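Local coordinates for chitinase (Paenibacillus sp. FPU-7, PDB 5GZT), which probably hydrolyses internal beta-1,4 linkages of chitin and chitodextrins, as an endo-acting chitinase carrying two glycoside hydrolase family 18 domains, at residues B[40-45]-B[50-55]; B[428-433]-B[466-471]; B[1020-1025]-B[1116-1121]; B[1050-1053]-B[1059-1062]. All coordinates share one frame; numbering follows the deposited sequence.

In the fold
From the N terminus, contact 1 comes first: it closes the short loop that follows strand 40-47 in the N-terminal parallel beta-helix and carries a sodium ion. Contact 2 lies in the first family 18 domain, its centre about 43 Å from that of contact 1, and joins helix 425-447 to the short helix 469-472, closing a loop that includes strand 452-457. Both close before contact 3 opens; contacts 3 and 4 lie in the second family 18 domain. There contact 3 ties the end of strand 1015-1020 to the loop after strand 1110-1114, and contact 4 is nested inside the loop it closes. Hydrogen bonds from Ala-1023 N to Pro-1050 O and from Ile-1120 N to Asn-1053 OD1 connect them.

Contact 1 of 4, residues B[40-45]-B[50-55]; sequences VKLEET and TGFEKV. With NA (sodium ion), chain C; FMT (formic acid), chain K.
Glu-44 and Phe-52 meet at a turn of the N-terminal parallel beta-helix, where strand 40-47 gives way to a loop that folds back beside it and helps bind a sodium ion. Phe-52 can be followed outward from its CB, which lies 3.9 Å from Glu-44 OE2. CD2 comes next to Glu-44 CG at 3.5 Å, near the ring plane, and CE2 has the carbonyl oxygen of Glu-43 at the same edge. Leu-42 CD1 sits over one face, on the CD1-CE1 side, 3.8 Å from Phe-52 CD1 and as close to CE1, with CG a little farther; its CH-pi contact measures 4.0 Å to the Phe-52 ring centroid, 20° off the normal. CE1 also meets Leu-42 CD2, and CZ, the far end, lies against Leu-42 CB and CD2. Leu-42 CD1 also reaches Val-55 CG2, and outside the segments Val-34 touches both Leu-42 and Phe-52.

The polar side is organised by the Glu-44 carboxylate. Its chain, extended beyond CG, brings OE2 to the backbone of Phe-52, whose N donates to it over 2.8 Å with an N-H...O angle of 147°. Thus one oxygen both accepts a backbone hydrogen bond and ligates the metal, tying loop to strand. Thr-50 O and Phe-52 O join it, with Ser-72 O completing the four protein ligands; the sodium ion lies 2.5 Å from Glu-44 OE2 and 2.3 Å from Thr-50 O.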
loop_
_atom_site.group_PDB
_atom_site.type_symbol
_atom_site.label_atom_id
_atom_site.label_comp_id
_atom_site.label_asym_id
_atom_site.label_seq_id
_atom_site.Cartn_x
_atom_site.Cartn_y
_atom_site.Cartn_z
ATOM N N VAL B 40 -33.634 66.208 3.439
ATOM C CA VAL B 40 -32.194 66.166 3.633
ATOM C C VAL B 40 -31.440 65.425 2.493
ATOM O O VAL B 40 -32.001 64.566 1.818
ATOM C CB VAL B 40 -31.854 65.527 4.991
ATOM C CG1 VAL B 40 -32.100 63.996 4.958
ATOM C CG2 VAL B 40 -30.422 65.831 5.413
ATOM N N LYS B 41 -30.161 65.750 2.317
ATOM C CA LYS B 41 -29.282 64.972 1.468
ATOM C C LYS B 41 -27.939 64.819 2.150
ATOM O O LYS B 41 -27.253 65.808 2.373
ATOM C CB LYS B 41 -29.187 65.622 0.086
ATOM C CG LYS B 41 -28.161 65.026 -0.874
ATOM C CD LYS B 41 -28.519 65.459 -2.296
ATOM C CE LYS B 41 -27.394 65.298 -3.285
ATOM N NZ LYS B 41 -26.639 64.030 -3.153
ATOM N N LEU B 42 -27.576 63.593 2.532
ATOM C CA LEU B 42 -26.266 63.327 3.109
ATOM C C LEU B 42 -25.392 63.007 1.944
ATOM O O LEU B 42 -25.804 62.268 1.006
ATOM C CB LEU B 42 -26.264 62.161 4.100
ATOM C CG LEU B 42 -27.320 62.246 5.215
ATOM C CD1 LEU B 42 -27.070 61.222 6.321
ATOM C CD2 LEU B 42 -27.461 63.629 5.845
ATOM N N GLU B 43 -24.200 63.601 1.993
ATOM C CA GLU B 43 -23.171 63.408 0.992
ATOM C C GLU B 43 -21.797 63.270 1.635
ATOM O O GLU B 43 -21.460 63.992 2.564
ATOM C CB GLU B 43 -23.218 64.624 0.096
ATOM C CG GLU B 43 -22.396 64.544 -1.160
ATOM C CD GLU B 43 -23.001 65.397 -2.278
ATOM O OE1 GLU B 43 -23.695 66.424 -1.986
ATOM O OE2 GLU B 43 -22.753 65.001 -3.452
ATOM N N GLU B 44 -21.008 62.337 1.137
ATOM C CA GLU B 44 -19.678 62.152 1.598
ATOM C C GLU B 44 -18.765 62.432 0.405
ATOM O O GLU B 44 -18.736 61.645 -0.557
ATOM C CB GLU B 44 -19.452 60.729 2.110
ATOM C CG GLU B 44 -20.219 60.357 3.402
ATOM C CD GLU B 44 -19.754 58.996 3.967
ATOM O OE1 GLU B 44 -19.380 58.083 3.160
ATOM O OE2 GLU B 44 -19.716 58.837 5.222
ATOM N N THR B 45 -18.003 63.531 0.490
ATOM C CA THR B 45 -17.035 63.897 -0.579
ATOM C C THR B 45 -15.569 64.030 -0.107
ATOM O O THR B 45 -15.286 64.692 0.919
ATOM C CB THR B 45 -17.405 65.211 -1.276
ATOM O OG1 THR B 45 -18.821 65.373 -1.314
ATOM C CG2 THR B 45 -16.839 65.225 -2.721
ATOM N N THR B 50 -14.414 58.260 8.395
ATOM C CA THR B 50 -15.537 57.327 8.269
ATOM C C THR B 50 -16.856 58.059 7.982
ATOM O O THR B 50 -17.749 57.475 7.430
ATOM C CB THR B 50 -15.687 56.426 9.509
ATOM O OG1 THR B 50 -16.102 57.237 10.608
ATOM C CG2 THR B 50 -14.384 55.649 9.831
ATOM N N GLY B 51 -16.971 59.319 8.375
ATOM C CA GLY B 51 -18.106 60.152 8.019
ATOM C C GLY B 51 -19.418 59.749 8.682
ATOM O O GLY B 51 -19.490 59.710 9.924
ATOM N N PHE B 52 -20.454 59.482 7.859
ATOM C CA PHE B 52 -21.747 59.020 8.366
ATOM C C PHE B 52 -21.712 57.537 8.604
ATOM O O PHE B 52 -20.944 56.805 7.964
ATOM C CB PHE B 52 -22.897 59.306 7.430
ATOM C CG PHE B 52 -23.046 60.725 7.088
ATOM C CD1 PHE B 52 -23.696 61.590 7.941
ATOM C CD2 PHE B 52 -22.560 61.194 5.870
ATOM C CE1 PHE B 52 -23.868 62.930 7.604
ATOM C CE2 PHE B 52 -22.712 62.533 5.504
ATOM C CZ PHE B 52 -23.381 63.406 6.369
ATOM N N GLU B 53 -22.566 57.081 9.529
ATOM C CA GLU B 53 -22.723 55.622 9.723
ATOM C C GLU B 53 -24.185 55.181 9.784
ATOM O O GLU B 53 -24.711 54.692 8.781
ATOM C CB GLU B 53 -21.865 55.143 10.902
ATOM C CG GLU B 53 -20.388 55.071 10.504
ATOM C CD GLU B 53 -19.502 54.471 11.552
ATOM O OE1 GLU B 53 -19.574 54.949 12.681
ATOM O OE2 GLU B 53 -18.728 53.562 11.218
ATOM N N LYS B 54 -24.821 55.365 10.926
ATOM C CA LYS B 54 -26.193 54.994 11.109
ATOM C C LYS B 54 -27.123 56.165 10.720
ATOM O O LYS B 54 -26.879 57.357 11.027
ATOM C CB LYS B 54 -26.438 54.477 12.552
ATOM C CG LYS B 54 -27.895 54.034 12.853
ATOM C CD LYS B 54 -28.082 53.214 14.149
ATOM C CE LYS B 54 -29.504 53.327 14.750
ATOM N NZ LYS B 54 -30.593 52.658 13.991
ATOM N N VAL B 55 -28.206 55.809 10.034
ATOM C CA VAL B 55 -29.207 56.745 9.625
ATOM C C VAL B 55 -30.571 56.121 9.875
ATOM O O VAL B 55 -30.764 54.937 9.528
ATOM C CB VAL B 55 -29.075 57.043 8.099
ATOM C CG1 VAL B 55 -30.107 58.056 7.673
ATOM C CG2 VAL B 55 -27.672 57.503 7.739
HETATM NA NA NA C . -19.408 56.553 6.065
HETATM C C FMT K . -25.284 62.619 -5.979
HETATM O O1 FMT K . -26.350 63.068 -5.524
HETATM O O2 FMT K . -24.592 61.619 -5.386
#

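Contact 2 of 4, residues B[428-433]-B[466-471]; sequences NFTALL and SVELTK
Phe-429 and Val-467 make the apolar half of this contact, and Thr-430 with Glu-468 the polar half. Phe-429, the first residue of helix segment 428-433 to reach across, has its CG anti to the backbone N (chi1 -175°), which carries the ring out to the CG1 methyl of Val-467, with CD2 3.8 Å from it. The two side chains approach at a slant. Leu-433 CD1, one turn along the same helix, lies over the centre of one ring face, and the Trp-408 ring also meets Phe-429, so the phenyl group is packed by several neighbours.

Thr-430 follows. Its OG1 donates to Glu-468 OE1 over 2.6 Å, using the anti lone pair of that oxygen, the one turned away from OE2. The two side chains cross at nearly a right angle. A water reinforces the link: it donates to Thr-430 OG1 at 2.9 Å and accepts from Glu-468 N at 3.0 Å, so the threonine hydroxyl is engaged by both the carboxylate and the water. The methyl CG2 of Thr-430 points instead to Lys-471, reaching its CB at 4.1 Å. Past CB the lysine chain turns, bent at chi3, to bring NZ to Glu-468 OE2 over 3.6 Å, a salt bridge within segment 466-471 that occupies the second carboxylate oxygen.

Glu-468 stands at the N-cap position of helix 469-472, so the contact pins the start of that short helix to the long helix 425-447, on the outer, helical layer of a family 18 TIM barrel.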
loop_
_atom_site.group_PDB
_atom_site.type_symbol
_atom_site.label_atom_id
_atom_site.label_comp_id
_atom_site.label_asym_id
_atom_site.label_seq_id
_atom_site.Cartn_x
_atom_site.Cartn_y
_atom_site.Cartn_z
ATOM N N ASN B 428 -5.071 25.568 11.381
ATOM C CA ASN B 428 -3.642 25.575 11.073
ATOM C C ASN B 428 -3.223 24.363 10.268
ATOM O O ASN B 428 -2.378 24.467 9.316
ATOM C CB ASN B 428 -2.810 25.735 12.383
ATOM C CG ASN B 428 -2.897 27.186 12.981
ATOM O OD1 ASN B 428 -3.462 28.076 12.349
ATOM N ND2 ASN B 428 -2.364 27.406 14.185
ATOM N N PHE B 429 -3.806 23.197 10.628
ATOM C CA PHE B 429 -3.508 21.936 9.890
ATOM C C PHE B 429 -3.932 22.151 8.426
ATOM O O PHE B 429 -3.208 21.826 7.434
ATOM C CB PHE B 429 -4.264 20.766 10.622
ATOM C CG PHE B 429 -3.982 19.362 10.088
ATOM C CD1 PHE B 429 -2.684 18.950 9.728
ATOM C CD2 PHE B 429 -5.019 18.422 10.020
ATOM C CE1 PHE B 429 -2.442 17.643 9.288
ATOM C CE2 PHE B 429 -4.769 17.132 9.588
ATOM C CZ PHE B 429 -3.492 16.757 9.197
ATOM N N THR B 430 -5.088 22.759 8.243
ATOM C CA THR B 430 -5.568 23.021 6.855
ATOM C C THR B 430 -4.589 23.860 6.027
ATOM O O THR B 430 -4.209 23.536 4.862
ATOM C CB THR B 430 -6.959 23.707 6.909
ATOM O OG1 THR B 430 -7.893 22.820 7.546
ATOM C CG2 THR B 430 -7.439 24.068 5.492
ATOM N N ALA B 431 -4.144 24.938 6.662
ATOM C CA ALA B 431 -3.175 25.876 6.022
ATOM C C ALA B 431 -1.840 25.195 5.732
ATOM O O ALA B 431 -1.276 25.309 4.634
ATOM C CB ALA B 431 -2.979 27.076 6.945
ATOM N N LEU B 432 -1.355 24.422 6.712
ATOM C CA LEU B 432 -0.106 23.691 6.502
ATOM C C LEU B 432 -0.192 22.759 5.313
ATOM O O LEU B 432 0.716 22.674 4.470
ATOM C CB LEU B 432 0.301 22.954 7.811
ATOM C CG LEU B 432 1.445 21.962 7.782
ATOM C CD1 LEU B 432 2.732 22.513 7.160
ATOM C CD2 LEU B 432 1.666 21.529 9.231
ATOM N N LEU B 433 -1.311 22.041 5.234
ATOM C CA LEU B 433 -1.506 21.095 4.119
ATOM C C LEU B 433 -1.595 21.820 2.787
ATOM O O LEU B 433 -1.024 21.391 1.765
ATOM C CB LEU B 433 -2.754 20.229 4.382
ATOM C CG LEU B 433 -2.571 19.175 5.496
ATOM C CD1 LEU B 433 -3.911 18.561 5.835
ATOM C CD2 LEU B 433 -1.572 18.106 5.116
ATOM N N SER B 466 -11.844 17.600 15.190
ATOM C CA SER B 466 -10.662 18.412 15.404
ATOM C C SER B 466 -9.992 18.829 14.109
ATOM O O SER B 466 -9.007 19.575 14.144
ATOM C CB SER B 466 -9.658 17.636 16.271
ATOM O OG SER B 466 -10.226 17.326 17.545
ATOM N N VAL B 467 -10.516 18.390 12.972
ATOM C CA VAL B 467 -9.915 18.723 11.695
ATOM C C VAL B 467 -11.033 19.057 10.706
ATOM O O VAL B 467 -12.223 18.841 10.999
ATOM C CB VAL B 467 -9.004 17.590 11.119
ATOM C CG1 VAL B 467 -7.910 17.160 12.097
ATOM C CG2 VAL B 467 -9.831 16.374 10.757
ATOM N N GLU B 468 -10.616 19.596 9.564
ATOM C CA GLU B 468 -11.523 20.160 8.527
ATOM C C GLU B 468 -11.521 19.284 7.300
ATOM O O GLU B 468 -10.857 19.564 6.279
ATOM C CB GLU B 468 -11.152 21.639 8.197
ATOM C CG GLU B 468 -11.179 22.567 9.434
ATOM C CD GLU B 468 -10.839 24.056 9.144
ATOM O OE1 GLU B 468 -9.838 24.360 8.445
ATOM O OE2 GLU B 468 -11.603 24.901 9.655
ATOM N N LEU B 469 -12.267 18.180 7.405
ATOM C CA LEU B 469 -12.101 17.098 6.443
ATOM C C LEU B 469 -12.412 17.547 5.040
ATOM O O LEU B 469 -11.642 17.279 4.081
ATOM C CB LEU B 469 -12.938 15.851 6.835
ATOM C CG LEU B 469 -12.524 15.168 8.134
ATOM C CD1 LEU B 469 -13.597 14.201 8.572
ATOM C CD2 LEU B 469 -11.208 14.449 7.930
ATOM N N THR B 470 -13.542 18.236 4.908
ATOM C CA THR B 470 -13.985 18.701 3.599
ATOM C C THR B 470 -12.956 19.698 3.102
ATOM O O THR B 470 -12.574 19.670 1.920
ATOM C CB THR B 470 -15.411 19.319 3.698
ATOM O OG1 THR B 470 -16.383 18.256 3.844
ATOM C CG2 THR B 470 -15.735 20.144 2.438
ATOM N N LYS B 471 -12.438 20.539 4.019
ATOM C CA LYS B 471 -11.365 21.471 3.639
ATOM C C LYS B 471 -10.029 20.865 3.284
ATOM O O LYS B 471 -9.442 21.275 2.296
ATOM C CB LYS B 471 -11.203 22.574 4.663
ATOM C CG LYS B 471 -12.457 23.435 4.750
ATOM C CD LYS B 471 -12.239 24.702 5.562
ATOM C CE LYS B 471 -13.449 24.996 6.439
ATOM N NZ LYS B 471 -13.354 26.401 6.903
HETATM O O HOH W 1 -7.843 20.727 9.574
#

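Contact 3 of 4, residues B[1020-1025]-B[1116-1121]; sequences AFYARG and YSQDIS
Phe-1021 and Gln-1118 bring the two backbones closest, their CA atoms 5.7 Å apart. Segment 1020-1025 leaves strand 1015-1020 and runs into strand 1024-1026, while 1116-1121 is the loop leading from strand 1110-1114 to helix 1123-1133. No hydrogen bond joins the segments directly; the carbonyl oxygen of Phe-1021 rests 3.3 Å from Gln-1118 CB.

Gln-1118 carries most of the contact. Its chain, extended beyond CG, lies alongside Tyr-1022 and points the same way, with amide and ring planes 63° apart. OE1 lies at the edge of the Tyr-1022 ring, 3.5 Å from CD1, and also near Phe-1021 CB. The polar demand of this oxygen is met by Asp-1115 N, which donates to it. Tyr-1022, for its part, has chi1 near 60°, which places CG between the backbone N and carbonyl carbon and the ring beside the amide; its hydroxyl is hydrogen-bonded to Asp-971 OD1.

The Phe-1021 ring touches Asp-1119, CD2 coming 4.1 Å from CB, with ring and carboxylate planes steeply inclined. Asp-1119 OD1 accepts from Ser-1121 N at 3.0 Å, the donor lying 61° out of the carboxylate plane, and OD2 accepts from Leu-1124 N at the start of helix 1123-1133.

The segments thus pack beyond the C-terminal ends of adjacent parallel strands 1015-1020 and 1110-1114 of the second family 18 TIM barrel, with an Asx turn at Asp-1119 leading into its last helix.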
loop_
_atom_site.group_PDB
_atom_site.type_symbol
_atom_site.label_atom_id
_atom_site.label_comp_id
_atom_site.label_asym_id
_atom_site.label_seq_id
_atom_site.Cartn_x
_atom_site.Cartn_y
_atom_site.Cartn_z
ATOM N N ALA B 1020 25.165 -31.502 -3.577
ATOM C CA ALA B 1020 26.298 -31.318 -4.503
ATOM C C ALA B 1020 27.575 -31.345 -3.674
ATOM O O ALA B 1020 27.730 -30.538 -2.733
ATOM C CB ALA B 1020 26.193 -29.983 -5.161
ATOM N N PHE B 1021 28.523 -32.181 -4.063
ATOM C CA PHE B 1021 29.817 -32.249 -3.367
ATOM C C PHE B 1021 30.884 -31.331 -4.035
ATOM O O PHE B 1021 32.080 -31.635 -4.030
ATOM C CB PHE B 1021 30.316 -33.665 -3.325
ATOM C CG PHE B 1021 29.576 -34.580 -2.373
ATOM C CD1 PHE B 1021 28.383 -34.225 -1.719
ATOM C CD2 PHE B 1021 30.074 -35.846 -2.156
ATOM C CE1 PHE B 1021 27.736 -35.144 -0.904
ATOM C CE2 PHE B 1021 29.439 -36.741 -1.301
ATOM C CZ PHE B 1021 28.279 -36.374 -0.670
ATOM N N TYR B 1022 30.437 -30.261 -4.653
ATOM C CA TYR B 1022 31.323 -29.306 -5.298
ATOM C C TYR B 1022 30.720 -27.948 -5.094
ATOM O O TYR B 1022 29.488 -27.811 -4.875
ATOM C CB TYR B 1022 31.511 -29.563 -6.814
ATOM C CG TYR B 1022 30.219 -29.512 -7.631
ATOM C CD1 TYR B 1022 29.386 -30.664 -7.775
ATOM C CD2 TYR B 1022 29.815 -28.354 -8.248
ATOM C CE1 TYR B 1022 28.192 -30.628 -8.499
ATOM C CE2 TYR B 1022 28.616 -28.310 -8.976
ATOM C CZ TYR B 1022 27.812 -29.450 -9.091
ATOM O OH TYR B 1022 26.656 -29.337 -9.825
ATOM N N ALA B 1023 31.560 -26.932 -5.312
ATOM C CA ALA B 1023 31.155 -25.535 -5.188
ATOM C C ALA B 1023 31.033 -24.781 -6.467
ATOM O O ALA B 1023 31.505 -25.187 -7.517
ATOM C CB ALA B 1023 32.153 -24.820 -4.301
ATOM N N ARG B 1024 30.394 -23.635 -6.362
ATOM C CA ARG B 1024 30.453 -22.579 -7.391
ATOM C C ARG B 1024 30.795 -21.291 -6.678
ATOM O O ARG B 1024 30.852 -21.258 -5.462
ATOM C CB ARG B 1024 29.150 -22.459 -8.166
ATOM C CG ARG B 1024 28.890 -23.685 -9.052
ATOM C CD ARG B 1024 27.591 -23.536 -9.842
ATOM N NE ARG B 1024 27.372 -24.744 -10.623
ATOM C CZ ARG B 1024 28.038 -25.067 -11.744
ATOM N NH1 ARG B 1024 28.897 -24.231 -12.327
ATOM N NH2 ARG B 1024 27.808 -26.234 -12.323
ATOM N N GLY B 1025 31.120 -20.249 -7.418
ATOM C CA GLY B 1025 31.688 -19.055 -6.767
ATOM C C GLY B 1025 31.904 -17.885 -7.715
ATOM O O GLY B 1025 31.614 -18.010 -8.898
ATOM N N TYR B 1116 30.368 -39.233 -5.727
ATOM C CA TYR B 1116 31.084 -39.963 -4.696
ATOM C C TYR B 1116 32.593 -39.570 -4.638
ATOM O O TYR B 1116 33.175 -39.602 -3.571
ATOM C CB TYR B 1116 30.994 -41.456 -4.904
ATOM C CG TYR B 1116 31.084 -42.211 -3.597
ATOM C CD1 TYR B 1116 32.325 -42.495 -2.974
ATOM C CD2 TYR B 1116 29.944 -42.574 -2.939
ATOM C CE1 TYR B 1116 32.382 -43.173 -1.732
ATOM C CE2 TYR B 1116 29.992 -43.213 -1.737
ATOM C CZ TYR B 1116 31.205 -43.490 -1.106
ATOM O OH TYR B 1116 31.127 -44.166 0.083
ATOM N N SER B 1117 33.197 -39.222 -5.786
ATOM C CA SER B 1117 34.647 -38.992 -5.866
ATOM C C SER B 1117 35.049 -37.651 -5.230
ATOM O O SER B 1117 36.249 -37.428 -4.991
ATOM C CB SER B 1117 35.092 -39.017 -7.314
ATOM O OG SER B 1117 34.586 -37.861 -8.006
ATOM N N GLN B 1118 34.063 -36.755 -4.960
ATOM C CA GLN B 1118 34.390 -35.354 -4.714
ATOM C C GLN B 1118 34.680 -35.041 -3.251
ATOM O O GLN B 1118 34.978 -33.883 -2.973
ATOM C CB GLN B 1118 33.339 -34.414 -5.313
ATOM C CG GLN B 1118 33.223 -34.563 -6.810
ATOM C CD GLN B 1118 32.121 -33.706 -7.385
ATOM O OE1 GLN B 1118 31.025 -33.562 -6.790
ATOM N NE2 GLN B 1118 32.412 -33.070 -8.506
ATOM N N ASP B 1119 34.648 -36.059 -2.366
ATOM C CA ASP B 1119 34.872 -35.931 -0.931
ATOM C C ASP B 1119 35.445 -37.233 -0.418
ATOM O O ASP B 1119 34.709 -38.112 0.116
ATOM C CB ASP B 1119 33.635 -35.548 -0.088
ATOM C CG ASP B 1119 33.931 -35.658 1.429
ATOM O OD1 ASP B 1119 35.131 -35.403 1.777
ATOM O OD2 ASP B 1119 33.040 -36.049 2.265
ATOM N N ILE B 1120 36.788 -37.327 -0.488
ATOM C CA ILE B 1120 37.503 -38.554 -0.068
ATOM C C ILE B 1120 37.539 -38.711 1.475
ATOM O O ILE B 1120 37.986 -39.747 1.973
ATOM C CB ILE B 1120 38.931 -38.672 -0.657
ATOM C CG1 ILE B 1120 39.815 -37.442 -0.252
ATOM C CG2 ILE B 1120 38.850 -38.804 -2.169
ATOM C CD1 ILE B 1120 41.316 -37.704 -0.157
ATOM N N SER B 1121 36.953 -37.757 2.204
ATOM C CA SER B 1121 36.817 -37.863 3.652
ATOM C C SER B 1121 35.679 -38.701 4.119
ATOM O O SER B 1121 35.684 -39.114 5.252
ATOM C CB SER B 1121 36.708 -36.463 4.291
ATOM O OG SER B 1121 35.392 -35.864 4.181
#

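Contact 4 of 4, residues B[1050-1053]-B[1059-1062]; sequences PTYN and YFDK
Tyr-1052 and Phe-1060 meet across the two ends of the short helix 1052-1058, which in this second family 18 domain leads on to the antiparallel strands 1065-1069 and 1074-1079, consistent with the chitinase insertion domain between the seventh and eighth barrel strands.

The aromatic contact is an offset edge-to-face pair. Phe-1060 turns its edge to the face of Tyr-1052, with ring centroids 5.6 Å apart and planes at 69°. Tyr-1052 CE1 meets the Phe-1060 rim at CE2 and CZ and lies in the plane of that ring. The phenol oxygen is close as well, Tyr-1052 OH standing 3.8 Å from Phe-1060 CE2. Although the CB of Tyr-1052 points away from the second segment, CG anti to the backbone N (chi1 -171°) swings the far part of the ring back to it. Beyond the pair, Asp-1119 of contact 3 also touches Tyr-1052.

Hydrogen bonds do not cross between the segments but shape each end. Thr-1051 is the N-cap residue, its OG1 accepting from Asp-1054 N. At the other end the chain reverses in a type II beta turn, closed by Lys-1062 N donating to Tyr-1059 O over 3.1 Å. Phe-1060 occupies the second position of this turn, where its side chain is directed back to the first segment.

Apolar packing, with a longer closest approach, joins Pro-1050 to Tyr-1059, whose side chains cross at about a right angle. Tyr-1059 also packs on Pro-1047 and meets the Tyr-1064 ring. Pro-1050 CB approaches Tyr-1059 CE1 at 4.3 Å, and Pro-1050 CG ends 4.1 Å from Tyr-1059 OH.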
loop_
_atom_site.group_PDB
_atom_site.type_symbol
_atom_site.label_atom_id
_atom_site.label_comp_id
_atom_site.label_asym_id
_atom_site.label_seq_id
_atom_site.Cartn_x
_atom_site.Cartn_y
_atom_site.Cartn_z
ATOM N N PRO B 1050 35.417 -26.062 -8.021
ATOM C CA PRO B 1050 36.119 -26.893 -7.032
ATOM C C PRO B 1050 35.272 -27.914 -6.266
ATOM O O PRO B 1050 34.166 -27.655 -5.799
ATOM C CB PRO B 1050 36.658 -25.880 -6.010
ATOM C CG PRO B 1050 35.845 -24.672 -6.197
ATOM C CD PRO B 1050 35.349 -24.662 -7.610
ATOM N N THR B 1051 35.844 -29.054 -6.056
ATOM C CA THR B 1051 35.160 -30.075 -5.350
ATOM C C THR B 1051 35.340 -29.837 -3.877
ATOM O O THR B 1051 36.214 -29.022 -3.465
ATOM C CB THR B 1051 35.814 -31.401 -5.661
ATOM O OG1 THR B 1051 37.189 -31.363 -5.285
ATOM C CG2 THR B 1051 35.742 -31.688 -7.153
ATOM N N TYR B 1052 34.567 -30.532 -3.053
ATOM C CA TYR B 1052 34.792 -30.444 -1.623
ATOM C C TYR B 1052 36.284 -30.755 -1.296
ATOM O O TYR B 1052 36.896 -30.071 -0.456
ATOM C CB TYR B 1052 33.871 -31.331 -0.833
ATOM C CG TYR B 1052 33.935 -31.112 0.673
ATOM C CD1 TYR B 1052 33.291 -30.013 1.254
ATOM C CD2 TYR B 1052 34.616 -32.027 1.514
ATOM C CE1 TYR B 1052 33.327 -29.808 2.638
ATOM C CE2 TYR B 1052 34.650 -31.839 2.893
ATOM C CZ TYR B 1052 34.001 -30.726 3.448
ATOM O OH TYR B 1052 33.994 -30.531 4.802
ATOM N N ASN B 1053 36.887 -31.724 -1.970
ATOM C CA ASN B 1053 38.307 -31.996 -1.711
ATOM C C ASN B 1053 39.200 -30.753 -2.008
ATOM O O ASN B 1053 40.183 -30.508 -1.341
ATOM C CB ASN B 1053 38.838 -33.050 -2.661
ATOM C CG ASN B 1053 38.149 -34.361 -2.561
ATOM O OD1 ASN B 1053 37.966 -34.964 -1.474
ATOM N ND2 ASN B 1053 37.835 -34.886 -3.734
ATOM N N TYR B 1059 41.105 -24.005 0.361
ATOM C CA TYR B 1059 40.207 -22.856 0.684
ATOM C C TYR B 1059 39.964 -22.689 2.168
ATOM O O TYR B 1059 40.160 -21.609 2.759
ATOM C CB TYR B 1059 38.843 -23.013 0.009
ATOM C CG TYR B 1059 38.837 -22.747 -1.454
ATOM C CD1 TYR B 1059 39.361 -23.669 -2.345
ATOM C CD2 TYR B 1059 38.290 -21.582 -1.947
ATOM C CE1 TYR B 1059 39.351 -23.411 -3.711
ATOM C CE2 TYR B 1059 38.301 -21.306 -3.307
ATOM C CZ TYR B 1059 38.812 -22.233 -4.169
ATOM O OH TYR B 1059 38.778 -21.937 -5.506
ATOM N N PHE B 1060 39.558 -23.778 2.789
ATOM C CA PHE B 1060 39.341 -23.769 4.219
ATOM C C PHE B 1060 40.616 -23.308 4.971
ATOM O O PHE B 1060 41.716 -23.897 4.804
ATOM C CB PHE B 1060 38.861 -25.143 4.739
ATOM C CG PHE B 1060 37.467 -25.594 4.221
ATOM C CD1 PHE B 1060 36.486 -24.669 3.745
ATOM C CD2 PHE B 1060 37.143 -26.967 4.226
ATOM C CE1 PHE B 1060 35.242 -25.130 3.283
ATOM C CE2 PHE B 1060 35.902 -27.417 3.777
ATOM C CZ PHE B 1060 34.959 -26.501 3.307
ATOM N N ASP B 1061 40.431 -22.258 5.783
ATOM C CA ASP B 1061 41.504 -21.648 6.605
ATOM C C ASP B 1061 42.699 -21.156 5.776
ATOM O O ASP B 1061 43.839 -21.308 6.171
ATOM C CB ASP B 1061 41.994 -22.623 7.664
ATOM C CG ASP B 1061 40.884 -23.229 8.447
ATOM O OD1 ASP B 1061 40.021 -22.471 8.928
ATOM O OD2 ASP B 1061 40.869 -24.471 8.581
ATOM N N LYS B 1062 42.402 -20.617 4.601
ATOM C CA LYS B 1062 43.382 -20.041 3.707
ATOM C C LYS B 1062 42.867 -18.693 3.382
ATOM O O LYS B 1062 42.824 -18.298 2.229
ATOM C CB LYS B 1062 43.513 -20.828 2.419
ATOM C CG LYS B 1062 44.812 -21.541 2.259
ATOM C CD LYS B 1062 44.926 -22.750 3.159
ATOM C CE LYS B 1062 45.774 -23.755 2.389
ATOM N NZ LYS B 1062 45.945 -24.987 3.193
#